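Local coordinates for aminotransferase, class V family protein (Trichomonas vaginalis, PDB 5F8V) that binds pyridoxal 5'-phosphate and probably interconverts O-phospho-L-serine and 2-oxoglutarate with 3-phosphooxypyruvate and L-glutamate in serine biosynthesis, at residues Tyr98-Lys106 and Cys154-Phe164; Asp271-Tyr282 and Trp299-Phe307. All coordinates share one frame; numbering follows the deposited sequence.

Contact 1: Tyr98-Lys106 and Cys154-Phe164; sequences YLCTGTWSK and CDNETIQGIEF
Glu157 presents its carboxylate to the first turn of the helix that follows N-cap Gly102, taking three of the direct hydrogen bonds. Glu157 OE1 accepts from Trp104 N (2.9 Å) and Glu157 OE2 from Ser105 N (2.8 Å), each through its syn lone pair. Ser105 OG adds a 2.7 Å bond to Glu157 OE2, met nearly along the C-O axis. The bend at chi2 (-76°) of Glu157 brings both oxygens up to these groups, the carboxylate plane only 2° from that of the Trp104 ring. Gln160 grips Thr103 twice: Gln160 NE2 donates to Thr103 OG1 in the amide plane (2.9 Å), while Thr103 N reaches Gln160 OE1 from above the carbonyl plane (3.1 Å).

One water links Leu99 O, Thr101 OG1 and Cys154 N; another links Thr101 OG1, Cys154 O and Ile162 O.

Among apolar groups, Leu99 CD2 meets Phe164 CZ at the ring edge (3.6 Å), and Ile159 CD1 lies against Thr103 CB (3.8 Å).

Thr158 OG1, bonded to Ser180 and to O3 of cofactor-bearing residue 202, puts the contact beside the active site. The contact joins the C-terminal ends of neighbouring parallel strands 95-98 and 148-154, the start of helix 103-115 and the antiparallel pair 156-157 and 162-163, whose G1 beta bulge sets Gly161 and Ile162 facing Glu157.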
loop_
_atom_site.group_PDB
_atom_site.type_symbol
_atom_site.label_atom_id
_atom_site.label_comp_id
_atom_site.label_asym_id
_atom_site.label_seq_id
_atom_site.Cartn_x
_atom_site.Cartn_y
_atom_site.Cartn_z
ATOM N N TYR A 98 -17.700 6.194 -19.141
ATOM C CA TYR A 98 -16.878 4.990 -18.990
ATOM C C TYR A 98 -17.033 4.122 -20.233
ATOM O O TYR A 98 -18.148 3.749 -20.587
ATOM C CB TYR A 98 -17.316 4.215 -17.741
ATOM C CG TYR A 98 -16.803 4.828 -16.455
ATOM C CD1 TYR A 98 -15.671 4.316 -15.828
ATOM C CD2 TYR A 98 -17.429 5.937 -15.878
ATOM C CE1 TYR A 98 -15.177 4.874 -14.666
ATOM C CE2 TYR A 98 -16.936 6.510 -14.706
ATOM C CZ TYR A 98 -15.811 5.971 -14.106
ATOM O OH TYR A 98 -15.297 6.504 -12.958
ATOM N N LEU A 99 -15.926 3.839 -20.920
ATOM C CA LEU A 99 -15.926 2.857 -22.009
ATOM C C LEU A 99 -15.455 1.538 -21.411
ATOM O O LEU A 99 -14.314 1.433 -20.950
ATOM C CB LEU A 99 -15.015 3.283 -23.156
ATOM C CG LEU A 99 -14.838 2.257 -24.292
ATOM C CD1 LEU A 99 -16.072 2.169 -25.164
ATOM C CD2 LEU A 99 -13.611 2.572 -25.134
ATOM N N CYS A 100 -16.331 0.541 -21.428
ATOM C CA CYS A 100 -16.053 -0.765 -20.836
ATOM C C CYS A 100 -15.706 -1.766 -21.928
ATOM O O CYS A 100 -16.585 -2.253 -22.633
ATOM C CB CYS A 100 -17.258 -1.235 -20.021
ATOM S SG CYS A 100 -17.736 -0.109 -18.685
ATOM N N THR A 101 -14.414 -2.045 -22.087
ATOM C CA THR A 101 -13.938 -2.989 -23.094
ATOM C C THR A 101 -13.644 -4.380 -22.520
ATOM O O THR A 101 -13.366 -5.309 -23.270
ATOM C CB THR A 101 -12.665 -2.467 -23.774
ATOM O OG1 THR A 101 -11.669 -2.201 -22.779
ATOM C CG2 THR A 101 -12.971 -1.187 -24.567
ATOM N N GLY A 102 -13.683 -4.513 -21.201
ATOM C CA GLY A 102 -13.374 -5.779 -20.544
ATOM C C GLY A 102 -13.649 -5.702 -19.058
ATOM O O GLY A 102 -14.402 -4.842 -18.602
ATOM N N THR A 103 -13.009 -6.581 -18.297
ATOM C CA THR A 103 -13.306 -6.729 -16.871
ATOM C C THR A 103 -12.900 -5.517 -16.019
ATOM O O THR A 103 -13.664 -5.113 -15.171
ATOM C CB THR A 103 -12.656 -8.009 -16.314
ATOM O OG1 THR A 103 -13.103 -9.128 -17.090
ATOM C CG2 THR A 103 -13.003 -8.233 -14.861
ATOM N N TRP A 104 -11.724 -4.939 -16.239
ATOM C CA TRP A 104 -11.240 -3.884 -15.335
ATOM C C TRP A 104 -11.931 -2.536 -15.548
ATOM O O TRP A 104 -12.276 -1.861 -14.573
ATOM C CB TRP A 104 -9.717 -3.745 -15.392
ATOM C CG TRP A 104 -9.021 -4.985 -14.917
ATOM C CD1 TRP A 104 -8.245 -5.822 -15.656
ATOM C CD2 TRP A 104 -9.082 -5.549 -13.602
ATOM N NE1 TRP A 104 -7.802 -6.865 -14.885
ATOM C CE2 TRP A 104 -8.296 -6.721 -13.616
ATOM C CE3 TRP A 104 -9.725 -5.176 -12.411
ATOM C CZ2 TRP A 104 -8.132 -7.529 -12.482
ATOM C CZ3 TRP A 104 -9.562 -5.985 -11.275
ATOM C CH2 TRP A 104 -8.774 -7.145 -11.326
ATOM N N SER A 105 -12.129 -2.143 -16.803
ATOM C CA SER A 105 -12.917 -0.935 -17.099
ATOM C C SER A 105 -14.343 -1.066 -16.571
ATOM O O SER A 105 -14.881 -0.111 -16.005
ATOM C CB SER A 105 -12.937 -0.636 -18.594
ATOM O OG SER A 105 -13.335 -1.766 -19.333
ATOM N N LYS A 106 -14.928 -2.260 -16.723
ATOM C CA LYS A 106 -16.258 -2.546 -16.169
ATOM C C LYS A 106 -16.248 -2.429 -14.651
ATOM O O LYS A 106 -17.173 -1.856 -14.081
ATOM C CB LYS A 106 -16.767 -3.935 -16.579
ATOM C CG LYS A 106 -18.244 -4.184 -16.237
ATOM C CD LYS A 106 -18.592 -5.670 -16.218
ATOM C CE LYS A 106 -20.085 -5.893 -15.970
ATOM N NZ LYS A 106 -20.523 -5.415 -14.624
ATOM N N CYS A 154 -9.754 1.625 -20.119
ATOM C CA CYS A 154 -8.622 0.760 -19.804
ATOM C C CYS A 154 -7.795 0.537 -21.062
ATOM O O CYS A 154 -8.277 -0.034 -22.049
ATOM C CB CYS A 154 -9.114 -0.575 -19.271
ATOM S SG CYS A 154 -7.782 -1.624 -18.694
ATOM N N ASP A 155 -6.554 1.000 -21.033
ATOM C CA ASP A 155 -5.703 0.915 -22.214
ATOM C C ASP A 155 -5.358 -0.532 -22.573
ATOM O O ASP A 155 -5.226 -0.849 -23.748
ATOM C CB ASP A 155 -4.428 1.739 -22.021
ATOM C CG ASP A 155 -3.809 2.160 -23.331
ATOM O OD1 ASP A 155 -4.528 2.706 -24.184
ATOM O OD2 ASP A 155 -2.600 1.946 -23.508
ATOM N N ASN A 156 -5.223 -1.400 -21.568
ATOM C CA ASN A 156 -4.946 -2.820 -21.801
ATOM C C ASN A 156 -5.763 -3.725 -20.874
ATOM O O ASN A 156 -5.526 -3.762 -19.664
ATOM C CB ASN A 156 -3.445 -3.105 -21.654
ATOM C CG ASN A 156 -3.103 -4.553 -21.953
ATOM O OD1 ASN A 156 -3.149 -4.991 -23.103
ATOM N ND2 ASN A 156 -2.826 -5.320 -20.909
ATOM N N GLU A 157 -6.735 -4.443 -21.437
ATOM C CA GLU A 157 -7.558 -5.358 -20.634
ATOM C C GLU A 157 -6.839 -6.699 -20.510
ATOM O O GLU A 157 -6.627 -7.401 -21.495
ATOM C CB GLU A 157 -8.968 -5.500 -21.211
ATOM C CG GLU A 157 -9.847 -4.287 -20.951
ATOM C CD GLU A 157 -10.383 -4.180 -19.529
ATOM O OE1 GLU A 157 -10.124 -5.082 -18.704
ATOM O OE2 GLU A 157 -11.094 -3.187 -19.220
ATOM N N THR A 158 -6.444 -7.008 -19.280
ATOM C CA THR A 158 -5.531 -8.099 -18.947
ATOM C C THR A 158 -6.153 -9.487 -19.213
ATOM O O THR A 158 -5.475 -10.402 -19.708
ATOM C CB THR A 158 -5.102 -7.939 -17.460
ATOM O OG1 THR A 158 -4.777 -6.561 -17.220
ATOM C CG2 THR A 158 -3.903 -8.753 -17.100
ATOM N N ILE A 159 -7.442 -9.628 -18.920
ATOM C CA ILE A 159 -8.137 -10.918 -19.038
ATOM C C ILE A 159 -8.587 -11.196 -20.484
ATOM O O ILE A 159 -8.514 -12.337 -20.956
ATOM C CB ILE A 159 -9.326 -10.994 -18.049
ATOM C CG1 ILE A 159 -8.812 -10.849 -16.613
ATOM C CG2 ILE A 159 -10.099 -12.302 -18.211
ATOM C CD1 ILE A 159 -9.881 -10.483 -15.604
ATOM N N GLN A 160 -9.052 -10.156 -21.171
ATOM C CA GLN A 160 -9.530 -10.283 -22.550
ATOM C C GLN A 160 -8.400 -10.175 -23.587
ATOM O O GLN A 160 -8.549 -10.650 -24.712
ATOM C CB GLN A 160 -10.605 -9.244 -22.835
ATOM C CG GLN A 160 -11.937 -9.502 -22.140
ATOM C CD GLN A 160 -11.945 -9.145 -20.667
ATOM O OE1 GLN A 160 -11.258 -8.228 -20.228
ATOM N NE2 GLN A 160 -12.733 -9.869 -19.898
ATOM N N GLY A 161 -7.280 -9.564 -23.220
ATOM C CA GLY A 161 -6.192 -9.319 -24.175
ATOM C C GLY A 161 -6.548 -8.320 -25.270
ATOM O O GLY A 161 -6.162 -8.506 -26.422
ATOM N N ILE A 162 -7.284 -7.271 -24.897
ATOM C CA ILE A 162 -7.683 -6.174 -25.805
ATOM C C ILE A 162 -6.908 -4.900 -25.425
ATOM O O ILE A 162 -7.039 -4.421 -24.308
ATOM C CB ILE A 162 -9.204 -5.918 -25.737
ATOM C CG1 ILE A 162 -9.953 -7.195 -26.158
ATOM C CG2 ILE A 162 -9.614 -4.751 -26.642
ATOM C CD1 ILE A 162 -11.463 -7.094 -26.163
ATOM N N GLU A 163 -6.109 -4.375 -26.352
ATOM C CA GLU A 163 -5.252 -3.209 -26.120
ATOM C C GLU A 163 -5.478 -2.170 -27.200
ATOM O O GLU A 163 -5.626 -2.506 -28.372
ATOM C CB GLU A 163 -3.766 -3.606 -26.118
ATOM C CG GLU A 163 -2.805 -2.516 -25.633
ATOM C CD GLU A 163 -1.367 -2.999 -25.475
ATOM O OE1 GLU A 163 -0.887 -3.779 -26.323
ATOM O OE2 GLU A 163 -0.702 -2.600 -24.494
ATOM N N PHE A 164 -5.490 -0.905 -26.797
ATOM C CA PHE A 164 -5.618 0.204 -27.727
ATOM C C PHE A 164 -4.259 0.483 -28.313
ATOM O O PHE A 164 -3.276 0.521 -27.575
ATOM C CB PHE A 164 -6.102 1.462 -27.011
ATOM C CG PHE A 164 -7.556 1.447 -26.677
ATOM C CD1 PHE A 164 -8.459 2.218 -27.410
ATOM C CD2 PHE A 164 -8.030 0.679 -25.624
ATOM C CE1 PHE A 164 -9.807 2.212 -27.099
ATOM C CE2 PHE A 164 -9.375 0.671 -25.307
ATOM C CZ PHE A 164 -10.265 1.448 -26.038
HETATM O O HOH W 1 -11.686 0.484 -21.771
HETATM O O HOH W 2 -8.979 -2.325 -23.579
#

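Contact 2: Asp271-Tyr282 and Trp299-Phe307; sequences DALNKEKAKKVY and WRSRMNMPF
Tyr282, its ring sandwiched between Arg300 and Met305, marks the place where helix 267-286 packs against strand 304-307, in what corresponds to the small C-terminal domain of fold-type I aminotransferases. Its OH donates to Ser301 O (2.7 Å) in the carbonyl plane, on a lone pair, which fixes the ring edge against the turn. That turn is an ST motif: Ser301 OG accepts from Met303 N and Asn304 N, and has Asn156 as an outside partner. Over one face lies Arg300, whose extended chain runs past the tyrosine in the opposite direction: CD makes a CH-pi contact 3.7 Å from the ring centroid, and the guanidinium, tilted only 7° from the ring plane, covers CD1. Over the opposite face comes Met305, with CG 3.3 Å from Tyr282 CZ. Its SD forms an oblique Met-aromatic contact with the same ring, and also fits against Val281 CB (3.7 Å) and Ala278. The bent methionine chain, with chi2 at 134° far from staggered, carries the sulfur back toward the helix.

At the other end a salt-bridge network joins Asp271, Lys275 and Arg302. Asp271 OD1 lies 3.1 Å from Arg302 NH1 but well out of the guanidinium plane, so this salt bridge is electrostatic, with no N-H aimed at the oxygen. The carboxylate is shared with Lys275, whose NZ donates to Asp271 OD2 (3.1 Å), and the lysine CG rests on Arg302 CD. Met303 CE comes within 3.4 Å of Asn274 ND2, which itself bonds to Asn351.

Beyond the two segments, Arg300 makes a salt bridge to Asp286, and Arg302 a salt bridge to Glu163 and a hydrogen bond to Ser184. Strand 304-307 runs almost parallel to the helix segment, 4° between directions, and pairs antiparallel with strand 345-348, while helix 355-367 packs on Lys277 and Val281.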
loop_
_atom_site.group_PDB
_atom_site.type_symbol
_atom_site.label_atom_id
_atom_site.label_comp_id
_atom_site.label_asym_id
_atom_site.label_seq_id
_atom_site.Cartn_x
_atom_site.Cartn_y
_atom_site.Cartn_z
ATOM N N ASP A 271 8.755 -1.296 -26.215
ATOM C CA ASP A 271 7.701 -1.525 -27.189
ATOM C C ASP A 271 8.144 -2.509 -28.280
ATOM O O ASP A 271 7.391 -3.413 -28.626
ATOM C CB ASP A 271 7.235 -0.201 -27.796
ATOM C CG ASP A 271 6.006 -0.354 -28.660
ATOM O OD1 ASP A 271 5.079 -1.100 -28.278
ATOM O OD2 ASP A 271 5.967 0.283 -29.731
ATOM N N ALA A 272 9.363 -2.346 -28.793
ATOM C CA ALA A 272 9.913 -3.258 -29.815
ATOM C C ALA A 272 10.129 -4.678 -29.279
ATOM O O ALA A 272 9.800 -5.653 -29.957
ATOM C CB ALA A 272 11.215 -2.708 -30.403
ATOM N N LEU A 273 10.672 -4.799 -28.070
ATOM C CA LEU A 273 10.909 -6.126 -27.476
ATOM C C LEU A 273 9.603 -6.841 -27.122
ATOM O O LEU A 273 9.470 -8.041 -27.333
ATOM C CB LEU A 273 11.803 -6.027 -26.241
ATOM C CG LEU A 273 13.238 -5.549 -26.510
ATOM C CD1 LEU A 273 13.960 -5.359 -25.184
ATOM C CD2 LEU A 273 14.004 -6.504 -27.423
ATOM N N ASN A 274 8.640 -6.083 -26.613
ATOM C CA ASN A 274 7.330 -6.616 -26.293
ATOM C C ASN A 274 6.533 -7.049 -27.542
ATOM O O ASN A 274 5.883 -8.095 -27.520
ATOM C CB ASN A 274 6.558 -5.619 -25.437
ATOM C CG ASN A 274 7.153 -5.462 -24.039
ATOM O OD1 ASN A 274 7.778 -6.387 -23.496
ATOM N ND2 ASN A 274 6.931 -4.302 -23.437
ATOM N N LYS A 275 6.617 -6.273 -28.625
ATOM C CA LYS A 275 6.041 -6.677 -29.922
ATOM C C LYS A 275 6.678 -7.951 -30.484
ATOM O O LYS A 275 5.979 -8.787 -31.058
ATOM C CB LYS A 275 6.147 -5.558 -30.968
ATOM C CG LYS A 275 5.128 -4.454 -30.778
ATOM C CD LYS A 275 5.315 -3.326 -31.772
ATOM C CE LYS A 275 4.188 -2.323 -31.646
ATOM N NZ LYS A 275 4.570 -1.017 -32.235
ATOM N N GLU A 276 7.994 -8.085 -30.340
ATOM C CA GLU A 276 8.693 -9.302 -30.781
ATOM C C GLU A 276 8.171 -10.528 -30.054
ATOM O O GLU A 276 7.813 -11.520 -30.682
ATOM C CB GLU A 276 10.204 -9.206 -30.560
ATOM C CG GLU A 276 10.948 -8.464 -31.649
ATOM C CD GLU A 276 12.410 -8.231 -31.301
ATOM O OE1 GLU A 276 13.035 -9.112 -30.652
ATOM O OE2 GLU A 276 12.933 -7.155 -31.683
ATOM N N LYS A 277 8.157 -10.452 -28.726
ATOM C CA LYS A 277 7.634 -11.535 -27.898
ATOM C C LYS A 277 6.168 -11.861 -28.225
ATOM O O LYS A 277 5.835 -13.030 -28.412
ATOM C CB LYS A 277 7.813 -11.214 -26.409
ATOM C CG LYS A 277 9.267 -11.243 -25.945
ATOM C CD LYS A 277 9.390 -10.939 -24.459
ATOM C CE LYS A 277 9.208 -9.452 -24.166
ATOM N NZ LYS A 277 9.559 -9.123 -22.757
ATOM N N ALA A 278 5.318 -10.839 -28.330
ATOM C CA ALA A 278 3.887 -11.034 -28.639
ATOM C C ALA A 278 3.651 -11.707 -29.990
ATOM O O ALA A 278 2.826 -12.611 -30.088
ATOM C CB ALA A 278 3.131 -9.716 -28.582
ATOM N N LYS A 279 4.389 -11.274 -31.008
ATOM C CA LYS A 279 4.273 -11.820 -32.374
ATOM C C LYS A 279 4.563 -13.333 -32.408
ATOM O O LYS A 279 3.813 -14.101 -33.016
ATOM C CB LYS A 279 5.215 -11.065 -33.318
ATOM C CG LYS A 279 5.068 -11.397 -34.796
ATOM C CD LYS A 279 6.238 -10.824 -35.591
ATOM C CE LYS A 279 6.067 -11.032 -37.094
ATOM N NZ LYS A 279 4.998 -10.152 -37.653
ATOM N N LYS A 280 5.633 -13.743 -31.736
ATOM C CA LYS A 280 5.947 -15.171 -31.553
ATOM C C LYS A 280 4.800 -15.943 -30.873
ATOM O O LYS A 280 4.422 -17.013 -31.340
ATOM C CB LYS A 280 7.241 -15.350 -30.748
ATOM C CG LYS A 280 8.515 -14.933 -31.483
ATOM C CD LYS A 280 9.749 -15.273 -30.651
ATOM C CE LYS A 280 11.031 -15.214 -31.479
ATOM N NZ LYS A 280 12.246 -15.440 -30.644
ATOM N N VAL A 281 4.231 -15.388 -29.802
ATOM C CA VAL A 281 3.165 -16.079 -29.068
ATOM C C VAL A 281 1.921 -16.194 -29.958
ATOM O O VAL A 281 1.316 -17.262 -30.020
ATOM C CB VAL A 281 2.807 -15.407 -27.721
ATOM C CG1 VAL A 281 1.644 -16.115 -27.047
ATOM C CG2 VAL A 281 4.003 -15.369 -26.775
ATOM N N TYR A 282 1.557 -15.109 -30.653
ATOM C CA TYR A 282 0.371 -15.119 -31.525
ATOM C C TYR A 282 0.530 -16.022 -32.740
ATOM O O TYR A 282 -0.426 -16.679 -33.138
ATOM C CB TYR A 282 -0.037 -13.697 -31.970
ATOM C CG TYR A 282 -0.713 -12.905 -30.873
ATOM C CD1 TYR A 282 -1.885 -13.367 -30.286
ATOM C CD2 TYR A 282 -0.181 -11.687 -30.411
ATOM C CE1 TYR A 282 -2.514 -12.661 -29.283
ATOM C CE2 TYR A 282 -0.815 -10.964 -29.401
ATOM C CZ TYR A 282 -1.990 -11.460 -28.840
ATOM O OH TYR A 282 -2.656 -10.793 -27.824
ATOM N N TRP A 299 -6.555 -5.006 -32.299
ATOM C CA TRP A 299 -6.812 -4.897 -30.849
ATOM C C TRP A 299 -6.037 -5.903 -29.961
ATOM O O TRP A 299 -6.236 -5.924 -28.740
ATOM C CB TRP A 299 -8.308 -5.061 -30.593
ATOM C CG TRP A 299 -9.155 -4.067 -31.319
ATOM C CD1 TRP A 299 -10.064 -4.329 -32.307
ATOM C CD2 TRP A 299 -9.177 -2.652 -31.116
ATOM N NE1 TRP A 299 -10.651 -3.162 -32.731
ATOM C CE2 TRP A 299 -10.127 -2.115 -32.016
ATOM C CE3 TRP A 299 -8.490 -1.782 -30.259
ATOM C CZ2 TRP A 299 -10.402 -0.740 -32.090
ATOM C CZ3 TRP A 299 -8.769 -0.408 -30.326
ATOM C CH2 TRP A 299 -9.717 0.096 -31.243
ATOM N N ARG A 300 -5.148 -6.705 -30.544
ATOM C CA ARG A 300 -4.427 -7.721 -29.772
ATOM C C ARG A 300 -3.388 -7.109 -28.831
ATOM O O ARG A 300 -2.537 -6.330 -29.253
ATOM C CB ARG A 300 -3.766 -8.756 -30.681
ATOM C CG ARG A 300 -4.718 -9.851 -31.120
ATOM C CD ARG A 300 -4.042 -10.861 -32.034
ATOM N NE ARG A 300 -4.808 -12.111 -32.118
ATOM C CZ ARG A 300 -4.484 -13.147 -32.888
ATOM N NH1 ARG A 300 -3.413 -13.107 -33.675
ATOM N NH2 ARG A 300 -5.246 -14.238 -32.877
ATOM N N SER A 301 -3.483 -7.478 -27.555
ATOM C CA SER A 301 -2.553 -7.031 -26.535
ATOM C C SER A 301 -1.155 -7.594 -26.758
ATOM O O SER A 301 -0.997 -8.761 -27.143
ATOM C CB SER A 301 -3.064 -7.438 -25.155
ATOM O OG SER A 301 -2.161 -7.107 -24.120
ATOM N N ARG A 302 -0.149 -6.746 -26.524
ATOM C CA ARG A 302 1.238 -7.188 -26.488
ATOM C C ARG A 302 1.572 -7.821 -25.141
ATOM O O ARG A 302 2.553 -8.538 -25.044
ATOM C CB ARG A 302 2.209 -6.021 -26.719
ATOM C CG ARG A 302 2.062 -5.295 -28.054
ATOM C CD ARG A 302 2.653 -3.883 -28.017
ATOM N NE ARG A 302 2.101 -3.139 -26.883
ATOM C CZ ARG A 302 2.786 -2.657 -25.845
ATOM N NH1 ARG A 302 4.116 -2.718 -25.787
ATOM N NH2 ARG A 302 2.117 -2.060 -24.853
ATOM N N MET A 303 0.783 -7.519 -24.107
ATOM C CA MET A 303 1.099 -7.858 -22.719
ATOM C C MET A 303 0.398 -9.124 -22.224
ATOM O O MET A 303 0.960 -9.860 -21.421
ATOM C CB MET A 303 0.703 -6.700 -21.796
ATOM C CG MET A 303 1.394 -5.363 -22.060
ATOM S SD MET A 303 3.134 -5.330 -21.547
ATOM C CE MET A 303 3.911 -5.735 -23.104
ATOM N N ASN A 304 -0.836 -9.353 -22.672
ATOM C CA ASN A 304 -1.638 -10.486 -22.216
ATOM C C ASN A 304 -2.255 -11.176 -23.422
ATOM O O ASN A 304 -3.008 -10.561 -24.181
ATOM C CB ASN A 304 -2.727 -10.016 -21.252
ATOM C CG ASN A 304 -2.177 -9.173 -20.108
ATOM O OD1 ASN A 304 -2.109 -7.943 -20.215
ATOM N ND2 ASN A 304 -1.735 -9.832 -19.025
ATOM N N MET A 305 -1.918 -12.449 -23.603
ATOM C CA MET A 305 -2.293 -13.201 -24.781
ATOM C C MET A 305 -3.139 -14.385 -24.353
ATOM O O MET A 305 -2.600 -15.469 -24.148
ATOM C CB MET A 305 -1.027 -13.676 -25.504
ATOM C CG MET A 305 -0.315 -12.548 -26.229
ATOM S SD MET A 305 1.451 -12.471 -25.991
ATOM C CE MET A 305 1.582 -11.512 -24.489
ATOM N N PRO A 306 -4.467 -14.176 -24.192
ATOM C CA PRO A 306 -5.318 -15.335 -23.946
ATOM C C PRO A 306 -5.378 -16.236 -25.172
ATOM O O PRO A 306 -5.166 -15.785 -26.304
ATOM C CB PRO A 306 -6.696 -14.740 -23.618
ATOM C CG PRO A 306 -6.647 -13.320 -24.052
ATOM C CD PRO A 306 -5.211 -12.905 -24.156
ATOM N N PHE A 307 -5.604 -17.517 -24.924
ATOM C CA PHE A 307 -5.871 -18.479 -25.988
ATOM C C PHE A 307 -6.563 -19.697 -25.400
ATOM O O PHE A 307 -6.484 -19.955 -24.203
ATOM C CB PHE A 307 -4.602 -18.849 -26.775
ATOM C CG PHE A 307 -3.489 -19.440 -25.946
ATOM C CD1 PHE A 307 -2.628 -18.625 -25.218
ATOM C CD2 PHE A 307 -3.256 -20.814 -25.948
ATOM C CE1 PHE A 307 -1.582 -19.165 -24.487
ATOM C CE2 PHE A 307 -2.216 -21.366 -25.211
ATOM C CZ PHE A 307 -1.370 -20.544 -24.486
HETATM O O HOH W 3 5.467 -9.267 -24.870
#

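In the fold
From the N terminus, the chain leaves strand 95-98 of the seven-stranded sheet, forms helix 103-115 and edge strand 121-124, and re-enters the sheet as strand 148-154, parallel to and beside 95-98, where contact 1 closes this 47-residue loop. It then passes cofactor-bearing residue 202 and strand 209-215 before entering helix 267-286, and contact 2 closes a shorter loop of 16 residues. The loops follow in series, neither nested nor crossing, yet their second segments meet: Asn156 probably hydrogen-bonds Ser301 OG through OD1 and Asn304 OD1 through ND2, and backbone bonds pair Gly161 with Ser301. This ties the loop after strand 148-154 to the chain leading into strand 304-307, on which helix 267-286 packs.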